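Local atomic coordinates of lipopolysaccharide export system protein LptC (Vibrio cholerae, PDB entry 6MJP), a protein that probably helps move lipopolysaccharide from the inner to the outer membrane, handing it from the inner-membrane machinery to the periplasmic protein LptA. Residues Glu45-Ile50 and Ile65-Tyr70; Asp113-Lys118 and Leu129-Met134; Pro81-Tyr86 and Ile136-Arg141; Arg141-Asp146 and Gly165-His170. One frame throughout, in Å; residues are numbered along the deposited sequence.

How the interactions relate
All four contacts belong to the periplasmic beta-jellyroll, whose two antiparallel sheets pack against each other. Interaction 3 is the buried one: it spans the interior, joining a strand of each sheet through methyl groups and an arginine chain, without a hydrogen bond. Interactions 2 and 4 pair strands within a single sheet by backbone bonds; 2 is a partly buried hairpin, while 4 lies at the surface and adds a phenylalanine pair. Interaction 1 ties two corners between the sheets with one backbone bond, beside an interface with a permease subunit. Interactions 3 and 4 share Arg141 and adjoin, strands 134-137 and 142-144 being neighbours in one sheet; interaction 2 packs against 4, and 1 touches no other.

Interaction 1: Glu45-Ile50 and Ile65-Tyr70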
loop_
_atom_site.group_PDB
_atom_site.type_symbol
_atom_site.label_atom_id
_atom_site.label_comp_id
_atom_site.label_asym_id
_atom_site.label_seq_id
_atom_site.Cartn_x
_atom_site.Cartn_y
_atom_site.Cartn_z
ATOM N N GLU C 45 -22.149 50.415 3.272
ATOM C CA GLU C 45 -21.831 51.821 3.060
ATOM C C GLU C 45 -22.172 52.228 1.634
ATOM O O GLU C 45 -22.047 51.432 0.699
ATOM C CB GLU C 45 -20.356 52.116 3.353
ATOM C CG GLU C 45 -19.989 51.938 4.818
ATOM C CD GLU C 45 -18.531 52.227 5.101
ATOM O OE1 GLU C 45 -17.748 52.342 4.135
ATOM O OE2 GLU C 45 -18.166 52.340 6.291
ATOM N N ASN C 46 -22.597 53.488 1.486
ATOM C CA ASN C 46 -23.112 54.025 0.224
ATOM C C ASN C 46 -24.294 53.191 -0.279
ATOM O O ASN C 46 -24.248 52.562 -1.339
ATOM C CB ASN C 46 -22.003 54.113 -0.831
ATOM C CG ASN C 46 -22.479 54.735 -2.124
ATOM O OD1 ASN C 46 -23.471 55.460 -2.143
ATOM N ND2 ASN C 46 -21.784 54.443 -3.217
ATOM N N LEU C 47 -25.371 53.203 0.504
ATOM C CA LEU C 47 -26.534 52.367 0.233
ATOM C C LEU C 47 -27.710 53.184 -0.280
ATOM O O LEU C 47 -27.918 54.339 0.109
ATOM C CB LEU C 47 -26.975 51.603 1.481
ATOM C CG LEU C 47 -25.979 50.618 2.060
ATOM C CD1 LEU C 47 -26.722 49.549 2.834
ATOM C CD2 LEU C 47 -25.153 50.001 0.952
ATOM N N GLU C 48 -28.488 52.555 -1.152
ATOM C CA GLU C 48 -29.752 53.093 -1.624
ATOM C C GLU C 48 -30.762 51.969 -1.478
ATOM O O GLU C 48 -30.782 51.045 -2.295
ATOM C CB GLU C 48 -29.648 53.569 -3.070
ATOM C CG GLU C 48 -30.953 54.081 -3.636
ATOM C CD GLU C 48 -31.000 53.993 -5.142
ATOM O OE1 GLU C 48 -30.289 53.139 -5.712
ATOM O OE2 GLU C 48 -31.745 54.781 -5.758
ATOM N N ASN C 49 -31.558 52.009 -0.411
ATOM C CA ASN C 49 -32.558 50.980 -0.153
ATOM C C ASN C 49 -33.932 51.537 -0.498
ATOM O O ASN C 49 -34.390 52.515 0.104
ATOM C CB ASN C 49 -32.503 50.462 1.288
ATOM C CG ASN C 49 -32.512 51.563 2.319
ATOM O OD1 ASN C 49 -31.465 52.097 2.689
ATOM N ND2 ASN C 49 -33.695 51.896 2.810
ATOM N N ILE C 50 -34.571 50.905 -1.474
ATOM C CA ILE C 50 -35.868 51.303 -2.007
ATOM C C ILE C 50 -36.926 50.387 -1.415
ATOM O O ILE C 50 -36.758 49.162 -1.418
ATOM C CB ILE C 50 -35.879 51.193 -3.537
ATOM C CG1 ILE C 50 -34.639 51.866 -4.126
ATOM C CG2 ILE C 50 -37.179 51.734 -4.097
ATOM C CD1 ILE C 50 -34.548 51.744 -5.617
ATOM N N ILE C 65 -25.096 56.907 3.620
ATOM C CA ILE C 65 -23.688 56.552 3.475
ATOM C C ILE C 65 -23.308 55.368 4.349
ATOM O O ILE C 65 -22.223 54.793 4.167
ATOM C CB ILE C 65 -22.761 57.741 3.805
ATOM C CG1 ILE C 65 -22.756 58.025 5.307
ATOM C CG2 ILE C 65 -23.189 58.982 3.036
ATOM C CD1 ILE C 65 -21.710 59.034 5.729
ATOM N N HIS C 66 -24.169 54.978 5.285
ATOM C CA HIS C 66 -23.861 53.893 6.200
ATOM C C HIS C 66 -25.167 53.333 6.740
ATOM O O HIS C 66 -26.073 54.091 7.102
ATOM C CB HIS C 66 -22.964 54.375 7.341
ATOM C CG HIS C 66 -22.493 53.277 8.236
ATOM N ND1 HIS C 66 -21.738 52.221 7.777
ATOM C CD2 HIS C 66 -22.679 53.063 9.559
ATOM C CE1 HIS C 66 -21.473 51.403 8.780
ATOM N NE2 HIS C 66 -22.032 51.892 9.873
ATOM N N LEU C 67 -25.255 52.005 6.790
ATOM C CA LEU C 67 -26.479 51.321 7.183
ATOM C C LEU C 67 -26.143 50.086 7.997
ATOM O O LEU C 67 -25.274 49.303 7.606
ATOM C CB LEU C 67 -27.302 50.921 5.957
ATOM C CG LEU C 67 -28.679 50.387 6.330
ATOM C CD1 LEU C 67 -29.300 51.343 7.328
ATOM C CD2 LEU C 67 -29.553 50.231 5.097
ATOM N N ASP C 68 -26.843 49.902 9.114
ATOM C CA ASP C 68 -26.608 48.777 10.015
ATOM C C ASP C 68 -27.953 48.168 10.393
ATOM O O ASP C 68 -28.799 48.846 10.990
ATOM C CB ASP C 68 -25.844 49.225 11.262
ATOM C CG ASP C 68 -24.517 49.900 10.931
ATOM O OD1 ASP C 68 -23.874 49.512 9.938
ATOM O OD2 ASP C 68 -24.115 50.822 11.674
ATOM N N HIS C 69 -28.153 46.897 10.044
ATOM C CA HIS C 69 -29.386 46.178 10.345
ATOM C C HIS C 69 -29.167 45.275 11.539
ATOM O O HIS C 69 -28.196 44.519 11.572
ATOM C CB HIS C 69 -29.843 45.345 9.146
ATOM C CG HIS C 69 -31.316 45.074 9.112
ATOM N ND1 HIS C 69 -31.962 44.633 7.976
ATOM C CD2 HIS C 69 -32.270 45.187 10.066
ATOM C CE1 HIS C 69 -33.246 44.484 8.235
ATOM N NE2 HIS C 69 -33.461 44.813 9.494
ATOM N N TYR C 70 -30.055 45.365 12.524
ATOM C CA TYR C 70 -29.953 44.536 13.717
ATOM C C TYR C 70 -31.038 43.463 13.723
ATOM O O TYR C 70 -32.123 43.651 13.164
ATOM C CB TYR C 70 -30.043 45.387 14.970
ATOM C CG TYR C 70 -28.889 46.342 15.164
ATOM C CD1 TYR C 70 -27.798 45.987 15.945
ATOM C CD2 TYR C 70 -28.887 47.601 14.571
ATOM C CE1 TYR C 70 -26.745 46.852 16.139
ATOM C CE2 TYR C 70 -27.830 48.478 14.757
ATOM C CZ TYR C 70 -26.761 48.092 15.542
ATOM O OH TYR C 70 -25.703 48.947 15.740
#
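Two corners of the beta-jellyroll meet here, Glu45-Asn46 against Ile65 with His66 next to it, where the chain passes from one of its sheets to the other. Ile65 and His66 both face Lys79, forming a classic beta bulge on that side. Across the contact, Asn46 N donates to Ile65 O at 3.0 Å. The N-H points almost straight at the oxygen (161°), but the donor stands well above the carbonyl plane, 65° out of it. The same oxygen receives a CA-H...O contact from Glu45 CA at 3.2 Å. Beyond the corners the two strands diverge, and side chains bridge the gap between them. Leu47 and Leu67 cross at about a right angle, with Leu47 CD1 3.5 Å from Leu67 CB; the side chain of Asn49 lies near Leu67 further along. Glu45 and Leu47 to Ile50 also pair in an antiparallel ladder with a strand of the predicted permease chain, so the sheet continues into that subunit, and Leu47 packs on its Phe227. On the side away from the leucines, CG of Glu45, set beside its own backbone N (chi1 -66°), reaches the edge of the His66 imidazole, 3.4 Å from ND1.

Interaction 2: Asp113-Lys118 and Leu129-Met134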
loop_
_atom_site.group_PDB
_atom_site.type_symbol
_atom_site.label_atom_id
_atom_site.label_comp_id
_atom_site.label_asym_id
_atom_site.label_seq_id
_atom_site.Cartn_x
_atom_site.Cartn_y
_atom_site.Cartn_z
ATOM N N ASP C 113 -29.727 64.667 13.827
ATOM C CA ASP C 113 -28.815 65.782 13.695
ATOM C C ASP C 113 -29.018 66.517 12.373
ATOM O O ASP C 113 -28.829 65.959 11.278
ATOM C CB ASP C 113 -27.397 65.307 13.877
ATOM C CG ASP C 113 -26.994 65.259 15.354
ATOM O OD1 ASP C 113 -27.719 65.802 16.263
ATOM O OD2 ASP C 113 -25.953 64.668 15.617
ATOM N N ASP C 114 -29.488 67.766 12.482
ATOM C CA ASP C 114 -29.698 68.648 11.332
ATOM C C ASP C 114 -30.644 68.000 10.339
ATOM O O ASP C 114 -30.193 67.442 9.332
ATOM C CB ASP C 114 -28.364 68.985 10.645
ATOM C CG ASP C 114 -27.585 70.035 11.383
ATOM O OD1 ASP C 114 -28.170 70.643 12.278
ATOM O OD2 ASP C 114 -26.375 70.221 11.057
ATOM N N VAL C 115 -31.946 68.116 10.592
ATOM C CA VAL C 115 -32.970 67.560 9.709
ATOM C C VAL C 115 -33.358 68.595 8.660
ATOM O O VAL C 115 -33.603 69.757 8.990
ATOM C CB VAL C 115 -34.199 67.117 10.515
ATOM C CG1 VAL C 115 -35.366 66.784 9.578
ATOM C CG2 VAL C 115 -33.845 65.929 11.406
ATOM N N LEU C 116 -33.394 68.180 7.397
ATOM C CA LEU C 116 -33.869 69.008 6.299
ATOM C C LEU C 116 -34.996 68.280 5.575
ATOM O O LEU C 116 -35.022 67.045 5.526
ATOM C CB LEU C 116 -32.724 69.335 5.327
ATOM C CG LEU C 116 -33.021 69.870 3.925
ATOM C CD1 LEU C 116 -33.554 71.280 4.004
ATOM C CD2 LEU C 116 -31.776 69.816 3.050
ATOM N N ALA C 117 -35.931 69.047 5.010
ATOM C CA ALA C 117 -37.085 68.460 4.327
ATOM C C ALA C 117 -37.530 69.389 3.206
ATOM O O ALA C 117 -38.151 70.418 3.472
ATOM C CB ALA C 117 -38.231 68.206 5.306
ATOM N N LYS C 118 -37.237 69.029 1.962
ATOM C CA LYS C 118 -37.633 69.839 0.820
ATOM C C LYS C 118 -38.861 69.244 0.139
ATOM O O LYS C 118 -39.056 68.026 0.115
ATOM C CB LYS C 118 -36.489 69.962 -0.190
ATOM C CG LYS C 118 -35.216 70.565 0.377
ATOM N N LEU C 129 -38.482 72.811 5.078
ATOM C CA LEU C 129 -38.782 72.593 6.489
ATOM C C LEU C 129 -37.525 72.082 7.180
ATOM O O LEU C 129 -36.848 71.192 6.654
ATOM C CB LEU C 129 -39.936 71.593 6.654
ATOM C CG LEU C 129 -40.615 71.385 8.011
ATOM C CD1 LEU C 129 -41.937 70.679 7.803
ATOM C CD2 LEU C 129 -39.762 70.587 8.980
ATOM N N THR C 130 -37.217 72.639 8.354
ATOM C CA THR C 130 -36.045 72.229 9.123
ATOM C C THR C 130 -36.415 72.061 10.595
ATOM O O THR C 130 -37.302 72.749 11.108
ATOM C CB THR C 130 -34.882 73.235 9.000
ATOM O OG1 THR C 130 -35.320 74.545 9.382
ATOM C CG2 THR C 130 -34.349 73.272 7.575
ATOM N N THR C 131 -35.730 71.139 11.268
ATOM C CA THR C 131 -35.976 70.861 12.677
ATOM C C THR C 131 -34.816 70.021 13.221
ATOM O O THR C 131 -33.899 69.624 12.501
ATOM C CB THR C 131 -37.331 70.170 12.913
ATOM O OG1 THR C 131 -37.510 69.926 14.310
ATOM C CG2 THR C 131 -37.412 68.850 12.164
ATOM N N SER C 132 -34.867 69.756 14.520
ATOM C CA SER C 132 -33.806 69.004 15.181
ATOM C C SER C 132 -34.058 67.510 15.017
ATOM O O SER C 132 -33.306 66.808 14.325
ATOM C CB SER C 132 -33.714 69.428 16.644
ATOM O OG SER C 132 -33.395 70.806 16.808
ATOM N N GLU C 133 -35.139 67.032 15.606
ATOM C CA GLU C 133 -35.510 65.630 15.595
ATOM C C GLU C 133 -36.921 65.426 15.060
ATOM O O GLU C 133 -37.854 66.134 15.454
ATOM C CB GLU C 133 -35.433 65.035 16.982
ATOM C CG GLU C 133 -36.072 63.709 17.077
ATOM C CD GLU C 133 -37.428 63.744 17.785
ATOM O OE1 GLU C 133 -37.811 64.785 18.349
ATOM O OE2 GLU C 133 -38.124 62.710 17.774
ATOM N N MET C 134 -37.085 64.423 14.189
ATOM C CA MET C 134 -38.390 64.134 13.607
ATOM C C MET C 134 -38.563 62.638 13.363
ATOM O O MET C 134 -37.656 61.967 12.857
ATOM C CB MET C 134 -38.568 64.910 12.305
#
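Val115 lies beside Thr131 in an antiparallel hydrogen-bonded pair of a beta hairpin, the two side chains pointing the same way. Its CB sits 3.2 Å from Thr131 O, the oxygen that also accepts the valine's own backbone N-H (Val115 N to Thr131 O, 3.1 Å). From there the branches part. CG1, opposite the backbone N (chi1 169°), runs alongside the threonine and meets Thr131 CG2 at 3.9 Å, while CG2 turns to the chain beyond and touches Ser132 O. The return bond, Thr131 N to Val115 O, is weak at 3.4 Å. Two residues on, Ala117 and Leu129 form the next hydrogen-bonded pair, with Leu129 N reaching Ala117 O at 2.9 Å and the bond back from Ala117 N weak. Ala117 CB and Leu129 CB are 4.0 Å apart. Leu116 and Thr130 point to the other face, where Leu116 CD1 just reaches Thr130 CG2 (4.2 Å). OG1 of Thr131 turns to the neighbouring strand and bonds Pro148 O. The hairpin thus fills the middle of one sheet of the jellyroll: strand 115-119 has strand 91-97 on its other flank, and strand 128-131 has strand 148-152 beside it.

Interaction 3: Pro81-Tyr86 and Ile136-Arg141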
loop_
_atom_site.group_PDB
_atom_site.type_symbol
_atom_site.label_atom_id
_atom_site.label_comp_id
_atom_site.label_asym_id
_atom_site.label_seq_id
_atom_site.Cartn_x
_atom_site.Cartn_y
_atom_site.Cartn_z
ATOM N N PRO C 81 -28.833 59.861 6.365
ATOM C CA PRO C 81 -29.796 59.308 5.413
ATOM C C PRO C 81 -30.424 60.390 4.538
ATOM O O PRO C 81 -30.375 61.588 4.827
ATOM C CB PRO C 81 -30.827 58.623 6.320
ATOM C CG PRO C 81 -30.839 59.468 7.534
ATOM C CD PRO C 81 -29.421 59.996 7.710
ATOM N N ILE C 82 -31.011 59.939 3.431
ATOM C CA ILE C 82 -31.706 60.811 2.490
ATOM C C ILE C 82 -32.984 60.095 2.091
ATOM O O ILE C 82 -32.931 59.094 1.370
ATOM C CB ILE C 82 -30.866 61.130 1.247
ATOM C CG1 ILE C 82 -29.597 61.890 1.627
ATOM C CG2 ILE C 82 -31.704 61.872 0.211
ATOM C CD1 ILE C 82 -28.613 62.012 0.495
ATOM N N LEU C 83 -34.127 60.595 2.543
ATOM C CA LEU C 83 -35.401 59.924 2.310
ATOM C C LEU C 83 -36.194 60.654 1.237
ATOM O O LEU C 83 -36.622 61.792 1.443
ATOM C CB LEU C 83 -36.228 59.840 3.590
ATOM C CG LEU C 83 -37.634 59.292 3.331
ATOM C CD1 LEU C 83 -37.596 57.873 2.776
ATOM C CD2 LEU C 83 -38.426 59.331 4.594
ATOM N N LYS C 84 -36.433 59.988 0.119
ATOM C CA LYS C 84 -37.274 60.537 -0.932
ATOM C C LYS C 84 -38.656 59.899 -0.843
ATOM O O LYS C 84 -38.792 58.683 -0.999
ATOM C CB LYS C 84 -36.643 60.301 -2.301
ATOM C CG LYS C 84 -35.158 60.649 -2.332
ATOM C CD LYS C 84 -34.509 60.269 -3.653
ATOM C CE LYS C 84 -33.058 60.737 -3.715
ATOM N NZ LYS C 84 -32.931 62.221 -3.598
ATOM N N VAL C 85 -39.675 60.711 -0.576
ATOM C CA VAL C 85 -41.051 60.225 -0.547
ATOM C C VAL C 85 -41.647 60.375 -1.938
ATOM O O VAL C 85 -41.390 61.361 -2.636
ATOM C CB VAL C 85 -41.888 60.972 0.507
ATOM C CG1 VAL C 85 -43.270 60.352 0.617
ATOM C CG2 VAL C 85 -41.193 60.918 1.851
ATOM N N TYR C 86 -42.428 59.387 -2.358
ATOM C CA TYR C 86 -42.988 59.361 -3.700
ATOM C C TYR C 86 -44.499 59.225 -3.633
ATOM O O TYR C 86 -45.019 58.348 -2.936
ATOM C CB TYR C 86 -42.411 58.212 -4.523
ATOM C CG TYR C 86 -40.968 58.394 -4.930
ATOM C CD1 TYR C 86 -39.941 58.052 -4.064
ATOM C CD2 TYR C 86 -40.632 58.886 -6.187
ATOM C CE1 TYR C 86 -38.617 58.202 -4.428
ATOM C CE2 TYR C 86 -39.307 59.041 -6.562
ATOM C CZ TYR C 86 -38.301 58.696 -5.676
ATOM O OH TYR C 86 -36.975 58.842 -6.026
ATOM N N ILE C 136 -41.231 59.816 11.488
ATOM C CA ILE C 136 -42.269 59.671 10.471
ATOM C C ILE C 136 -42.555 58.189 10.266
ATOM O O ILE C 136 -41.649 57.351 10.341
ATOM C CB ILE C 136 -41.876 60.358 9.140
ATOM C CG1 ILE C 136 -40.880 59.548 8.335
ATOM C CG2 ILE C 136 -41.202 61.697 9.381
ATOM C CD1 ILE C 136 -40.386 60.336 7.153
ATOM N N GLN C 137 -43.826 57.867 10.026
ATOM C CA GLN C 137 -44.260 56.504 9.718
ATOM C C GLN C 137 -44.496 56.411 8.217
ATOM O O GLN C 137 -45.557 56.791 7.726
ATOM C CB GLN C 137 -45.523 56.146 10.490
ATOM C CG GLN C 137 -45.334 56.091 11.981
ATOM C CD GLN C 137 -46.538 55.514 12.683
ATOM O OE1 GLN C 137 -47.484 55.056 12.040
ATOM N NE2 GLN C 137 -46.514 55.530 14.010
ATOM N N LEU C 138 -43.515 55.863 7.498
ATOM C CA LEU C 138 -43.534 55.877 6.037
ATOM C C LEU C 138 -44.798 55.257 5.455
ATOM O O LEU C 138 -45.276 55.705 4.405
ATOM C CB LEU C 138 -42.286 55.165 5.521
ATOM C CG LEU C 138 -41.093 56.109 5.654
ATOM C CD1 LEU C 138 -39.761 55.402 5.474
ATOM C CD2 LEU C 138 -41.260 57.210 4.639
ATOM N N LYS C 139 -45.351 54.236 6.111
ATOM C CA LYS C 139 -46.624 53.674 5.674
ATOM C C LYS C 139 -47.726 54.729 5.687
ATOM O O LYS C 139 -48.290 55.070 4.641
ATOM C CB LYS C 139 -46.996 52.477 6.549
ATOM C CG LYS C 139 -46.597 52.628 8.007
ATOM N N SER C 140 -48.053 55.262 6.867
ATOM C CA SER C 140 -49.098 56.277 6.949
ATOM C C SER C 140 -48.614 57.656 6.532
ATOM O O SER C 140 -49.446 58.532 6.282
ATOM C CB SER C 140 -49.661 56.357 8.370
ATOM O OG SER C 140 -48.662 56.744 9.298
ATOM N N ARG C 141 -47.301 57.867 6.469
ATOM C CA ARG C 141 -46.653 59.152 6.214
ATOM C C ARG C 141 -46.893 60.178 7.321
ATOM O O ARG C 141 -46.491 61.340 7.182
ATOM C CB ARG C 141 -47.063 59.723 4.851
ATOM C CG ARG C 141 -46.215 59.165 3.726
ATOM C CD ARG C 141 -46.988 59.033 2.430
ATOM N NE ARG C 141 -46.149 58.477 1.374
ATOM C CZ ARG C 141 -45.778 57.203 1.307
ATOM N NH1 ARG C 141 -46.162 56.345 2.242
ATOM N NH2 ARG C 141 -45.016 56.783 0.304
#
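Leu83 pushes its CD2 methyl against the ends of two side chains from across the interior, Ile136 of strand 134-137 and Leu138 of the turn that follows. Both approaches are tip to tip: Leu83 CD2 lies 3.4 Å from Ile136 CD1 and 3.5 Å from Leu138 CD2. With CG trans to the backbone N (chi1 173°) and chi2 at 62°, it is CD2 of the leucine that meets both partners. The end of Leu138, its CD2, comes nearer Leu83 than its start does. Two residues along the strand, Val85 comes from the opposite direction to Arg141, and its CG1 rests obliquely against the guanidinium, 3.5 Å from Arg141 NE. The arginine chain bends at chi2 (147°), and the guanidinium ends up beside the valine. NH2 of Arg141 passes Tyr86 O at 3.6 Å, the oxygen lying near the guanidinium plane at its edge. NH1 has a weak bond to Asn59 OD1. No hydrogen bond crosses this contact, which is packing between the sheets of the jellyroll; its apolar interior is consistent with the lipid-carrying groove of this family. Strand 82-87 lies between strands 58-64 and 91-97, Leu83 also touching Tyr60 and Ile62 and Val85 touching Trp94, while Leu109 of strand 108-111 packs on both Leu83 and Ile136.

Interaction 4: Arg141-Asp146 and Gly165-His170; sequences RDFWAD and GNFADH
Phe143 folds its ring back over Gly165, its partner in an antiparallel hydrogen-bonded pair. Chi1 at 55°, with CG seated between the backbone N and the carbonyl carbon, brings the ring over the glycine, and chi2 at 83° turns one face onto the glycine backbone. Gly165 CA stands 3.7 Å from the ring centroid, close to the ring normal, a CH-pi contact. Phe167 has CG opposite its carbonyl carbon, and its ring meets that of Phe143 obliquely, centroids 4.4 Å apart and planes inclined by 38°. Phe143 CE2 lies over the centre of the Phe167 ring, which also meets Trp94. In the backbone, Phe167 N donates to Arg141 O at 3.0 Å from above the carbonyl plane. On the sheet face away from Phe143, Asp142 and Asn166 run side by side, their carboxylate and amide planes steeply inclined to each other; a weak bond joins Asn166 ND2 to Asp142 OD1 at 3.4 Å. An aromatic ring draped over a cross-strand glycine resembles the aromatic rescue of glycine known from antiparallel sheets. Here it fastens strand 164-166, the outermost strand of its sheet within this chain, to strand 142-144 of the jellyroll.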
loop_
_atom_site.group_PDB
_atom_site.type_symbol
_atom_site.label_atom_id
_atom_site.label_comp_id
_atom_site.label_asym_id
_atom_site.label_seq_id
_atom_site.Cartn_x
_atom_site.Cartn_y
_atom_site.Cartn_z
ATOM N N ARG C 141 -47.301 57.867 6.469
ATOM C CA ARG C 141 -46.653 59.152 6.214
ATOM C C ARG C 141 -46.893 60.178 7.321
ATOM O O ARG C 141 -46.491 61.340 7.182
ATOM C CB ARG C 141 -47.063 59.723 4.851
ATOM C CG ARG C 141 -46.215 59.165 3.726
ATOM C CD ARG C 141 -46.988 59.033 2.430
ATOM N NE ARG C 141 -46.149 58.477 1.374
ATOM C CZ ARG C 141 -45.778 57.203 1.307
ATOM N NH1 ARG C 141 -46.162 56.345 2.242
ATOM N NH2 ARG C 141 -45.016 56.783 0.304
ATOM N N ASP C 142 -47.515 59.777 8.428
ATOM C CA ASP C 142 -47.726 60.698 9.538
ATOM C C ASP C 142 -46.401 60.984 10.231
ATOM O O ASP C 142 -45.604 60.075 10.472
ATOM C CB ASP C 142 -48.730 60.112 10.534
ATOM C CG ASP C 142 -50.091 59.823 9.907
ATOM O OD1 ASP C 142 -50.247 60.025 8.686
ATOM O OD2 ASP C 142 -51.007 59.391 10.639
ATOM N N PHE C 143 -46.154 62.253 10.551
ATOM C CA PHE C 143 -44.898 62.619 11.184
ATOM C C PHE C 143 -45.137 63.392 12.473
ATOM O O PHE C 143 -46.116 64.129 12.607
ATOM C CB PHE C 143 -43.978 63.428 10.243
ATOM C CG PHE C 143 -44.596 64.676 9.659
ATOM C CD1 PHE C 143 -44.614 65.873 10.374
ATOM C CD2 PHE C 143 -45.100 64.669 8.364
ATOM C CE1 PHE C 143 -45.154 67.023 9.815
ATOM C CE2 PHE C 143 -45.649 65.819 7.798
ATOM C CZ PHE C 143 -45.667 66.994 8.522
ATOM N N TRP C 144 -44.230 63.201 13.425
ATOM C CA TRP C 144 -44.246 63.905 14.696
ATOM C C TRP C 144 -42.927 64.643 14.878
ATOM O O TRP C 144 -41.871 64.189 14.422
ATOM C CB TRP C 144 -44.459 62.946 15.882
ATOM C CG TRP C 144 -45.794 62.251 15.918
ATOM C CD1 TRP C 144 -46.848 62.446 15.074
ATOM C CD2 TRP C 144 -46.213 61.245 16.855
ATOM N NE1 TRP C 144 -47.896 61.627 15.424
ATOM C CE2 TRP C 144 -47.531 60.879 16.514
ATOM C CE3 TRP C 144 -45.601 60.619 17.946
ATOM C CZ2 TRP C 144 -48.247 59.917 17.224
ATOM C CZ3 TRP C 144 -46.315 59.664 18.652
ATOM C CH2 TRP C 144 -47.623 59.322 18.288
ATOM N N ALA C 145 -42.999 65.788 15.553
ATOM C CA ALA C 145 -41.815 66.557 15.917
ATOM C C ALA C 145 -42.119 67.314 17.199
ATOM O O ALA C 145 -43.115 68.040 17.263
ATOM C CB ALA C 145 -41.416 67.527 14.803
ATOM N N ASP C 146 -41.265 67.151 18.213
ATOM C CA ASP C 146 -41.517 67.699 19.541
ATOM C C ASP C 146 -40.553 68.817 19.934
ATOM O O ASP C 146 -40.564 69.247 21.093
ATOM C CB ASP C 146 -41.464 66.580 20.584
ATOM N N GLY C 165 -47.806 66.385 11.664
ATOM C CA GLY C 165 -48.586 66.222 10.457
ATOM C C GLY C 165 -48.335 64.947 9.655
ATOM O O GLY C 165 -47.790 63.977 10.181
ATOM N N ASN C 166 -48.769 64.914 8.404
ATOM C CA ASN C 166 -48.420 63.821 7.517
ATOM C C ASN C 166 -48.202 64.325 6.112
ATOM O O ASN C 166 -48.871 65.254 5.657
ATOM C CB ASN C 166 -49.524 62.756 7.478
ATOM C CG ASN C 166 -50.895 63.340 7.152
ATOM O OD1 ASN C 166 -51.052 64.558 6.961
ATOM N ND2 ASN C 166 -51.901 62.468 7.086
ATOM N N PHE C 167 -47.257 63.720 5.440
ATOM C CA PHE C 167 -47.079 64.059 4.055
ATOM C C PHE C 167 -48.099 63.362 3.161
ATOM O O PHE C 167 -48.094 63.608 1.953
ATOM C CB PHE C 167 -45.668 63.707 3.615
ATOM C CG PHE C 167 -44.611 64.445 4.367
ATOM C CD1 PHE C 167 -44.357 65.770 4.091
ATOM C CD2 PHE C 167 -43.864 63.814 5.346
ATOM C CE1 PHE C 167 -43.373 66.460 4.760
ATOM C CE2 PHE C 167 -42.875 64.490 6.024
ATOM C CZ PHE C 167 -42.625 65.823 5.735
ATOM N N ALA C 168 -48.989 62.522 3.704
ATOM C CA ALA C 168 -50.031 61.914 2.883
ATOM C C ALA C 168 -50.788 62.995 2.115
ATOM O O ALA C 168 -50.790 63.022 0.867
ATOM C CB ALA C 168 -51.023 61.107 3.747
ATOM N N ASP C 169 -51.410 63.904 2.868
ATOM C CA ASP C 169 -52.378 64.878 2.342
ATOM C C ASP C 169 -51.879 66.314 2.535
ATOM O O ASP C 169 -52.689 67.294 2.387
ATOM C CB ASP C 169 -53.755 64.711 3.070
ATOM N N HIS C 170 -50.596 66.473 2.846
ATOM C CA HIS C 170 -50.065 67.712 3.433
ATOM C C HIS C 170 -50.883 68.185 4.627
ATOM O O HIS C 170 -51.010 69.391 4.878
ATOM C CB HIS C 170 -49.979 68.897 2.451
ATOM C CG HIS C 170 -49.591 68.507 1.072
ATOM N ND1 HIS C 170 -48.300 68.578 0.594
ATOM C CD2 HIS C 170 -50.328 67.989 0.063
ATOM C CE1 HIS C 170 -48.261 68.125 -0.649
ATOM N NE2 HIS C 170 -49.481 67.776 -1.002
#